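Long-range contacts in SWD1-like protein (Myceliophthora thermophila, PDB 6E29), which is probably a WD-repeat subunit of the COMPASS histone H3 methyltransferase, here represented by its beta-propeller domain, which is likely a protein-binding scaffold: residues B[116-121]-B[179-184]; B[185-190]-B[199-204]; B[30-35]-B[73-78]. All coordinates share one frame; numbering follows the deposited sequence.

Contact 1 (B[116-121]-B[179-184]); sequences LHPWNH and IVYTAS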
loop_
_atom_site.group_PDB
_atom_site.type_symbol
_atom_site.label_atom_id
_atom_site.label_comp_id
_atom_site.label_asym_id
_atom_site.label_seq_id
_atom_site.Cartn_x
_atom_site.Cartn_y
_atom_site.Cartn_z
ATOM N N LEU B 116 9.254 2.556 -0.106
ATOM C CA LEU B 116 10.594 3.030 0.287
ATOM C C LEU B 116 10.794 2.933 1.797
ATOM O O LEU B 116 9.869 3.111 2.592
ATOM C CB LEU B 116 10.798 4.479 -0.160
ATOM C CG LEU B 116 11.258 4.720 -1.586
ATOM C CD1 LEU B 116 11.326 6.269 -1.842
ATOM C CD2 LEU B 116 12.629 4.076 -1.866
ATOM N N HIS B 117 12.017 2.587 2.198
ATOM C CA HIS B 117 12.358 2.645 3.615
ATOM C C HIS B 117 12.078 4.062 4.123
ATOM O O HIS B 117 12.486 5.030 3.468
ATOM C CB HIS B 117 13.836 2.281 3.809
ATOM C CG HIS B 117 14.236 2.109 5.240
ATOM N ND1 HIS B 117 14.360 3.180 6.105
ATOM C CD2 HIS B 117 14.595 1.006 5.944
ATOM C CE1 HIS B 117 14.755 2.739 7.288
ATOM N NE2 HIS B 117 14.906 1.423 7.218
ATOM N N PRO B 118 11.393 4.232 5.262
ATOM C CA PRO B 118 10.942 5.584 5.652
ATOM C C PRO B 118 12.054 6.559 5.960
ATOM O O PRO B 118 11.779 7.764 6.077
ATOM C CB PRO B 118 10.106 5.329 6.905
ATOM C CG PRO B 118 9.768 3.849 6.839
ATOM C CD PRO B 118 10.911 3.195 6.202
ATOM N N TRP B 119 13.291 6.095 6.141
ATOM C CA TRP B 119 14.395 7.009 6.415
ATOM C C TRP B 119 15.524 6.908 5.405
ATOM O O TRP B 119 16.588 7.478 5.639
ATOM C CB TRP B 119 14.967 6.769 7.811
ATOM C CG TRP B 119 14.021 6.993 8.964
ATOM C CD1 TRP B 119 13.021 6.150 9.393
ATOM C CD2 TRP B 119 14.033 8.094 9.876
ATOM N NE1 TRP B 119 12.414 6.667 10.510
ATOM C CE2 TRP B 119 12.999 7.868 10.817
ATOM C CE3 TRP B 119 14.796 9.269 9.974
ATOM C CZ2 TRP B 119 12.726 8.760 11.866
ATOM C CZ3 TRP B 119 14.531 10.156 11.027
ATOM C CH2 TRP B 119 13.494 9.896 11.953
ATOM N N ASN B 120 15.352 6.181 4.306
ATOM C CA ASN B 120 16.502 5.865 3.460
ATOM C C ASN B 120 15.956 5.553 2.073
ATOM O O ASN B 120 15.465 4.443 1.855
ATOM C CB ASN B 120 17.287 4.679 4.073
ATOM C CG ASN B 120 18.219 3.975 3.091
ATOM O OD1 ASN B 120 18.627 4.537 2.080
ATOM N ND2 ASN B 120 18.571 2.718 3.408
ATOM N N HIS B 121 16.051 6.513 1.135
ATOM C CA HIS B 121 15.483 6.225 -0.180
ATOM C C HIS B 121 16.279 5.185 -0.971
ATOM O O HIS B 121 15.856 4.819 -2.069
ATOM C CB HIS B 121 15.332 7.505 -1.003
ATOM C CG HIS B 121 16.611 8.246 -1.195
ATOM N ND1 HIS B 121 17.038 9.218 -0.320
ATOM C CD2 HIS B 121 17.562 8.156 -2.153
ATOM C CE1 HIS B 121 18.199 9.700 -0.734
ATOM N NE2 HIS B 121 18.540 9.071 -1.843
ATOM N N ILE B 179 3.079 -5.165 1.615
ATOM C CA ILE B 179 4.126 -5.027 2.619
ATOM C C ILE B 179 4.392 -3.554 2.863
ATOM O O ILE B 179 4.375 -2.758 1.923
ATOM C CB ILE B 179 5.402 -5.759 2.152
ATOM C CG1 ILE B 179 6.401 -5.859 3.311
ATOM C CG2 ILE B 179 5.973 -5.089 0.842
ATOM C CD1 ILE B 179 7.594 -6.761 2.996
ATOM N N VAL B 180 4.634 -3.189 4.125
ATOM C CA VAL B 180 4.962 -1.800 4.473
ATOM C C VAL B 180 6.051 -1.819 5.534
ATOM O O VAL B 180 6.192 -2.785 6.283
ATOM C CB VAL B 180 3.748 -0.990 5.012
ATOM C CG1 VAL B 180 2.701 -0.826 3.952
ATOM C CG2 VAL B 180 3.121 -1.645 6.242
ATOM N N TYR B 181 6.794 -0.710 5.656
ATOM C CA TYR B 181 7.747 -0.623 6.771
ATOM C C TYR B 181 7.033 -0.052 7.987
ATOM O O TYR B 181 6.150 0.812 7.848
ATOM C CB TYR B 181 8.899 0.357 6.418
ATOM C CG TYR B 181 9.911 -0.132 5.410
ATOM C CD1 TYR B 181 9.703 0.028 4.046
ATOM C CD2 TYR B 181 11.137 -0.697 5.846
ATOM C CE1 TYR B 181 10.650 -0.393 3.114
ATOM C CE2 TYR B 181 12.128 -1.113 4.920
ATOM C CZ TYR B 181 11.865 -0.956 3.568
ATOM O OH TYR B 181 12.794 -1.335 2.659
ATOM N N THR B 182 7.465 -0.452 9.174
ATOM C CA THR B 182 7.101 0.291 10.376
ATOM C C THR B 182 7.784 1.666 10.327
ATOM O O THR B 182 8.644 1.916 9.482
ATOM C CB THR B 182 7.510 -0.437 11.644
ATOM O OG1 THR B 182 8.947 -0.540 11.686
ATOM C CG2 THR B 182 6.827 -1.826 11.713
ATOM N N ALA B 183 7.401 2.554 11.260
ATOM C CA ALA B 183 7.830 3.949 11.178
ATOM C C ALA B 183 9.336 4.075 11.300
ATOM O O ALA B 183 9.943 4.967 10.681
ATOM C CB ALA B 183 7.142 4.796 12.258
ATOM N N SER B 184 9.962 3.206 12.098
ATOM C CA SER B 184 11.406 3.316 12.296
ATOM C C SER B 184 12.187 2.726 11.142
ATOM O O SER B 184 13.386 3.008 11.016
ATOM C CB SER B 184 11.854 2.593 13.580
ATOM O OG SER B 184 11.673 1.175 13.431
HETATM O O HOH W 1 15.701 1.443 10.002
#

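Contact 2 (B[185-190]-B[199-204]); sequences GDHLLA and IIDART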
loop_
_atom_site.group_PDB
_atom_site.type_symbol
_atom_site.label_atom_id
_atom_site.label_comp_id
_atom_site.label_asym_id
_atom_site.label_seq_id
_atom_site.Cartn_x
_atom_site.Cartn_y
_atom_site.Cartn_z
ATOM N N GLY B 185 11.551 1.849 10.371
ATOM C CA GLY B 185 12.196 1.102 9.334
ATOM C C GLY B 185 12.820 -0.207 9.802
ATOM O O GLY B 185 13.262 -0.993 8.950
ATOM N N ASP B 186 12.804 -0.495 11.112
ATOM C CA ASP B 186 13.441 -1.723 11.597
ATOM C C ASP B 186 12.644 -2.999 11.306
ATOM O O ASP B 186 13.215 -4.100 11.380
ATOM C CB ASP B 186 13.703 -1.647 13.111
ATOM C CG ASP B 186 14.635 -0.505 13.501
ATOM O OD1 ASP B 186 14.245 0.274 14.401
ATOM O OD2 ASP B 186 15.734 -0.359 12.904
ATOM N N HIS B 187 11.349 -2.888 11.011
ATOM C CA HIS B 187 10.510 -4.046 10.736
ATOM C C HIS B 187 9.678 -3.812 9.493
ATOM O O HIS B 187 9.424 -2.676 9.076
ATOM C CB HIS B 187 9.579 -4.360 11.902
ATOM C CG HIS B 187 10.313 -4.749 13.144
ATOM N ND1 HIS B 187 10.827 -3.820 14.032
ATOM C CD2 HIS B 187 10.692 -5.963 13.601
ATOM C CE1 HIS B 187 11.466 -4.454 14.999
ATOM N NE2 HIS B 187 11.401 -5.755 14.760
ATOM N N LEU B 188 9.230 -4.914 8.928
ATOM C CA LEU B 188 8.270 -4.874 7.854
ATOM C C LEU B 188 7.014 -5.570 8.318
ATOM O O LEU B 188 7.082 -6.581 9.013
ATOM C CB LEU B 188 8.800 -5.539 6.605
ATOM C CG LEU B 188 9.981 -4.756 6.007
ATOM C CD1 LEU B 188 10.959 -5.776 5.492
ATOM C CD2 LEU B 188 9.510 -3.787 4.900
ATOM N N LEU B 189 5.884 -5.040 7.906
ATOM C CA LEU B 189 4.588 -5.661 8.161
ATOM C C LEU B 189 4.091 -6.153 6.822
ATOM O O LEU B 189 3.985 -5.373 5.867
ATOM C CB LEU B 189 3.603 -4.667 8.793
ATOM C CG LEU B 189 4.108 -3.862 9.986
ATOM C CD1 LEU B 189 3.036 -2.924 10.421
ATOM C CD2 LEU B 189 4.512 -4.756 11.115
ATOM N N ALA B 190 3.780 -7.435 6.727
ATOM C CA ALA B 190 3.396 -7.977 5.436
ATOM C C ALA B 190 2.105 -8.775 5.560
ATOM O O ALA B 190 1.820 -9.383 6.604
ATOM C CB ALA B 190 4.503 -8.868 4.861
ATOM N N ILE B 199 5.166 -10.029 10.905
ATOM C CA ILE B 199 6.089 -8.970 11.298
ATOM C C ILE B 199 7.476 -9.522 11.046
ATOM O O ILE B 199 7.805 -10.609 11.535
ATOM C CB ILE B 199 5.941 -8.565 12.773
ATOM C CG1 ILE B 199 4.520 -8.103 13.076
ATOM C CG2 ILE B 199 6.895 -7.388 13.093
ATOM C CD1 ILE B 199 4.293 -7.661 14.529
ATOM N N ILE B 200 8.258 -8.815 10.239
ATOM C CA ILE B 200 9.579 -9.250 9.782
ATOM C C ILE B 200 10.609 -8.281 10.329
ATOM O O ILE B 200 10.473 -7.067 10.144
ATOM C CB ILE B 200 9.644 -9.290 8.238
ATOM C CG1 ILE B 200 8.544 -10.192 7.696
ATOM C CG2 ILE B 200 11.051 -9.792 7.683
ATOM C CD1 ILE B 200 8.444 -10.175 6.161
ATOM N N ASP B 201 11.643 -8.815 10.998
ATOM C CA ASP B 201 12.822 -8.026 11.352
ATOM C C ASP B 201 13.577 -7.664 10.075
ATOM O O ASP B 201 14.005 -8.547 9.327
ATOM C CB ASP B 201 13.694 -8.859 12.297
ATOM C CG ASP B 201 14.836 -8.079 12.912
ATOM O OD1 ASP B 201 15.631 -7.501 12.149
ATOM O OD2 ASP B 201 14.958 -8.083 14.163
ATOM N N ALA B 202 13.712 -6.369 9.787
ATOM C CA ALA B 202 14.292 -6.007 8.502
ATOM C C ALA B 202 15.791 -6.256 8.460
ATOM O O ALA B 202 16.371 -6.296 7.370
ATOM C CB ALA B 202 13.979 -4.542 8.155
ATOM N N ARG B 203 16.442 -6.415 9.605
ATOM C CA ARG B 203 17.870 -6.695 9.542
ATOM C C ARG B 203 18.160 -8.193 9.483
ATOM O O ARG B 203 19.024 -8.615 8.714
ATOM C CB ARG B 203 18.601 -6.044 10.715
ATOM C CG ARG B 203 20.027 -6.571 10.884
ATOM C CD ARG B 203 20.432 -6.680 12.350
ATOM N NE ARG B 203 20.280 -8.034 12.888
ATOM C CZ ARG B 203 20.386 -8.347 14.180
ATOM N NH1 ARG B 203 20.665 -7.399 15.068
ATOM N NH2 ARG B 203 20.225 -9.609 14.588
ATOM N N THR B 204 17.428 -9.017 10.244
ATOM C CA THR B 204 17.584 -10.461 10.127
ATOM C C THR B 204 16.810 -11.054 8.957
ATOM O O THR B 204 17.154 -12.147 8.489
ATOM C CB THR B 204 17.135 -11.136 11.422
ATOM O OG1 THR B 204 15.712 -11.131 11.499
ATOM C CG2 THR B 204 17.748 -10.444 12.668
HETATM O O HOH W 2 12.984 -7.744 16.062
#

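Contact 3 (B[30-35]-B[73-78]); sequences CVRFNR and LSWSRC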
loop_
_atom_site.group_PDB
_atom_site.type_symbol
_atom_site.label_atom_id
_atom_site.label_comp_id
_atom_site.label_asym_id
_atom_site.label_seq_id
_atom_site.Cartn_x
_atom_site.Cartn_y
_atom_site.Cartn_z
ATOM N N CYS B 30 -3.458 4.948 -9.913
ATOM C CA CYS B 30 -2.963 5.098 -8.548
ATOM C C CYS B 30 -2.640 6.575 -8.330
ATOM O O CYS B 30 -2.231 7.246 -9.277
ATOM C CB CYS B 30 -1.741 4.186 -8.366
ATOM S SG CYS B 30 -0.650 4.381 -6.935
ATOM N N VAL B 31 -2.738 7.046 -7.081
ATOM C CA VAL B 31 -2.323 8.406 -6.706
ATOM C C VAL B 31 -1.665 8.347 -5.339
ATOM O O VAL B 31 -1.952 7.459 -4.552
ATOM C CB VAL B 31 -3.494 9.383 -6.624
ATOM C CG1 VAL B 31 -3.851 9.856 -8.012
ATOM C CG2 VAL B 31 -4.638 8.706 -5.897
ATOM N N ARG B 32 -0.805 9.326 -5.046
ATOM C CA ARG B 32 -0.121 9.421 -3.754
ATOM C C ARG B 32 0.372 10.854 -3.588
ATOM O O ARG B 32 1.081 11.356 -4.463
ATOM C CB ARG B 32 1.116 8.480 -3.633
ATOM C CG ARG B 32 1.611 8.336 -2.219
ATOM C CD ARG B 32 0.846 7.136 -1.563
ATOM N NE ARG B 32 1.067 6.980 -0.130
ATOM C CZ ARG B 32 1.866 6.064 0.420
ATOM N NH1 ARG B 32 2.564 5.220 -0.355
ATOM N NH2 ARG B 32 1.953 5.996 1.759
ATOM N N PHE B 33 -0.012 11.499 -2.484
ATOM C CA PHE B 33 0.515 12.838 -2.160
ATOM C C PHE B 33 1.924 12.716 -1.584
ATOM O O PHE B 33 2.235 11.725 -0.927
ATOM C CB PHE B 33 -0.377 13.511 -1.117
ATOM C CG PHE B 33 -1.726 13.916 -1.634
ATOM C CD1 PHE B 33 -1.850 15.127 -2.304
ATOM C CD2 PHE B 33 -2.878 13.145 -1.410
ATOM C CE1 PHE B 33 -3.116 15.588 -2.820
ATOM C CE2 PHE B 33 -4.152 13.621 -1.908
ATOM C CZ PHE B 33 -4.241 14.856 -2.616
ATOM N N ASN B 34 2.779 13.735 -1.806
ATOM C CA ASN B 34 4.063 13.750 -1.089
ATOM C C ASN B 34 3.791 14.205 0.350
ATOM O O ASN B 34 2.649 14.467 0.738
ATOM C CB ASN B 34 5.113 14.595 -1.840
ATOM C CG ASN B 34 4.823 16.109 -1.794
ATOM O OD1 ASN B 34 3.742 16.534 -1.408
ATOM N ND2 ASN B 34 5.810 16.928 -2.212
ATOM N N ARG B 35 4.822 14.245 1.190
ATOM C CA ARG B 35 4.542 14.452 2.615
ATOM C C ARG B 35 4.201 15.891 2.939
ATOM O O ARG B 35 3.393 16.151 3.850
ATOM C CB ARG B 35 5.744 13.994 3.449
ATOM C CG ARG B 35 6.191 12.610 3.054
ATOM C CD ARG B 35 7.011 11.858 4.101
ATOM N NE ARG B 35 6.637 10.445 4.059
ATOM C CZ ARG B 35 6.899 9.618 3.047
ATOM N NH1 ARG B 35 7.560 10.044 1.968
ATOM N NH2 ARG B 35 6.480 8.357 3.102
ATOM N N LEU B 73 3.078 3.852 -5.782
ATOM C CA LEU B 73 3.900 5.053 -5.723
ATOM C C LEU B 73 4.247 5.310 -4.281
ATOM O O LEU B 73 3.368 5.254 -3.427
ATOM C CB LEU B 73 3.145 6.301 -6.233
ATOM C CG LEU B 73 2.638 6.217 -7.648
ATOM C CD1 LEU B 73 1.466 7.238 -7.832
ATOM C CD2 LEU B 73 3.797 6.525 -8.646
ATOM N N SER B 74 5.507 5.653 -4.032
ATOM C CA SER B 74 6.023 5.837 -2.688
ATOM C C SER B 74 7.041 6.961 -2.711
ATOM O O SER B 74 8.019 6.890 -3.464
ATOM C CB SER B 74 6.678 4.522 -2.213
ATOM O OG SER B 74 7.344 4.669 -0.981
ATOM N N TRP B 75 6.826 7.969 -1.881
ATOM C CA TRP B 75 7.656 9.162 -1.879
ATOM C C TRP B 75 8.715 9.065 -0.798
ATOM O O TRP B 75 8.472 8.497 0.260
ATOM C CB TRP B 75 6.841 10.410 -1.598
ATOM C CG TRP B 75 5.898 10.893 -2.667
ATOM C CD1 TRP B 75 4.596 10.439 -2.917
ATOM C CD2 TRP B 75 6.121 11.987 -3.567
ATOM N NE1 TRP B 75 4.034 11.195 -3.926
ATOM C CE2 TRP B 75 4.946 12.144 -4.343
ATOM C CE3 TRP B 75 7.217 12.833 -3.817
ATOM C CZ2 TRP B 75 4.832 13.117 -5.347
ATOM C CZ3 TRP B 75 7.091 13.824 -4.807
ATOM C CH2 TRP B 75 5.915 13.947 -5.565
ATOM N N SER B 76 9.863 9.681 -1.053
ATOM C CA SER B 76 10.910 9.757 -0.042
ATOM C C SER B 76 10.504 10.771 1.026
ATOM O O SER B 76 9.643 11.622 0.798
ATOM C CB SER B 76 12.254 10.165 -0.661
ATOM O OG SER B 76 12.219 11.514 -1.134
ATOM N N ARG B 77 11.162 10.697 2.193
ATOM C CA ARG B 77 10.816 11.600 3.295
ATOM C C ARG B 77 10.929 13.055 2.863
ATOM O O ARG B 77 10.126 13.907 3.269
ATOM C CB ARG B 77 11.725 11.322 4.498
ATOM C CG ARG B 77 11.415 12.136 5.790
ATOM C CD ARG B 77 9.912 12.464 5.948
ATOM N NE ARG B 77 9.435 12.639 7.327
ATOM C CZ ARG B 77 8.554 13.574 7.691
ATOM N NH1 ARG B 77 8.076 14.420 6.784
ATOM N NH2 ARG B 77 8.148 13.675 8.957
ATOM N N CYS B 78 11.876 13.334 1.976
ATOM C CA CYS B 78 12.273 14.677 1.601
ATOM C C CYS B 78 11.496 15.202 0.402
ATOM O O CYS B 78 11.662 16.373 0.030
ATOM C CB CYS B 78 13.796 14.697 1.300
ATOM S SG CYS B 78 14.326 13.462 0.071
HETATM O O HOH W 3 7.470 13.572 0.194
#

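Contact 1 (B[116-121]-B[179-184])
H117 and Y181 lie near one end of strands 111-117 and 176-181, in adjacent sheets, their CA atoms 6.5 Å apart; P118 keeps the same spacing to A183. No backbone hydrogen bond joins 116-121 to 179-184. The first segment leaves its strand through a type I turn from H117 to N120, which leaves the indole of W119 within reach of the A183 carbonyl. Y181 does most of the filling. Its CG lies anti to the carbonyl carbon (chi1 -73°), which swings the phenol under the turn, and the CA of H117 stands over one ring face, 3.6 Å from the centroid, as a CH-pi contact. The H117 side chain crosses that of Y181 at about a right angle, the two rings lying obliquely with planes 60° apart, while the CD of P118 packs 3.5 Å from the CB of Y181. At the far end of the phenol, OH is hydrogen-bonded to Q123 on strand 123-128. With an alanine in place of Y181, a gap would probably open beneath H117 and P118 and Q123 would lose its phenol partner. Farther out, the indole edge of W119 gives NE1-H to the carbonyl O of A183 at 3.0 Å, in the carbonyl plane but bent to 140° at the hydrogen. Both ring nitrogens of H117 are engaged: ND1 accepts the backbone N-H of W119 at 3.1 Å, almost in the ring plane, and NE2 meets a water that donates to the S184 carbonyl. Packing of the innermost strands of two neighbouring blades against each other is characteristic of the beta-propeller fold.

Contact 2 (B[185-190]-B[199-204])
A water bridges H187 and D201 at the end of an otherwise regular strand pair: it lies 2.9 Å from NE2 of H187, in the imidazole plane, and donates to OD2 of D201. The two side chains are directly opposite each other in a non-hydrogen-bonded pair, yet NE2 and OD2 themselves stay 4.3 Å apart. The other carboxylate oxygen of D201 turns back on its own chain. With CG anti to the backbone N (chi1 -171°), OD1 receives the backbone N-H of R203 at 2.9 Å, nearly along the C-O axis, and that of T204 from above the carboxylate plane; the R203 bond makes an Asx turn, the T204 bond extends it to an Asx motif, and together they fix the carboxylate as the strand ends. Strands 187-192 and 196-201 form an antiparallel hairpin, the two middle strands of a four-stranded propeller blade. Within 185-190 and 199-204, L188 and I200 form the hydrogen-bonded pair, each N-H reaching the other's carbonyl O at 2.8 Å and in the carbonyl plane. A third bond, from A202 N, reaches the D186 carbonyl O tilted 33° from that carbonyl's own plane, where the strands give way to loops. On the face shared with H187, L189 and I199 lie side by side, CD2 of the leucine 3.9 Å from CG1 of the isoleucine. L188 and I200 occupy the other face, meeting through their CB atoms, and L188 there also packs against I179 and Y181 of strand 176-181.

Contact 3 (B[30-35]-B[73-78])
R32 holds its CG anti to the backbone N and then bends about CB-CG (chi2 89°), a course that lays its aliphatic part beside L73 and W75 and curls NH1 onto the carbonyl O of L73. This bond, 3.2 Å from NH1 to O, lies in the carbonyl plane and close to the guanidinium plane. W75 turns its CG anti to the carbonyl carbon (chi1 -71°), carrying the indole across to strand 28-33. There NE1 donates to the carbonyl O of R32 at 3.0 Å, but from well above the carbonyl plane. The CB of N34 sits squarely over the six-membered ring, 3.3 Å from its centroid, in a CH-pi contact. The N34 amide is turned to its own loop, where ND2 bonds to D38 and OD1 to the backbone N of F39. L73 packs its CB 4.0 Å from the CB of R32. Near the ends of the segments, NH1 of R35 lies close to the carbonyl oxygens of W75 and S76; its 2.5 Å to W75 O is too short to be trusted, and the bond to S76 O is weak. A water further ties the R35 backbone N to S76 O. The CD atoms of R35 and the poorly ordered R77 touch at 3.5 Å.

Strand segments 30-33 and 73-75 run nearly parallel, 10° apart, in the first strands of adjacent blades, yet no bond runs from backbone to backbone. N-H groups of R32 and W75 instead bond main-chain carbonyls across the seam, with R35 adding weaker approaches. R32 also has long, weak ion pairs with E115 and E321, which may offset its charge beside R222. The chemistry therefore implies blades joined by directional side-chain-to-backbone bonds around the indole of W75.

Along the chain, contact 3 closes before contact 1 opens, and contact 1 before contact 2, so the three follow the blades in order round the propeller. Contacts 3 and 1 are seams between blades, each pairing first strands of successive four-stranded sheets. Strand 176-181 of contact 1 borders strand 187-192 of contact 2 in one sheet, and the contact centres are about 9 Å apart. Contacts 1 and 3 lie about 12 Å apart between centres and meet where S74 OG bonds to the backbone N of L116. Contacts 2 and 3, about 21 Å apart between centres, do not touch. Contact 2 thus holds one blade together, contacts 1 and 3 pack blades side by side, and strand 19-23 beside 339-343 closes the ring.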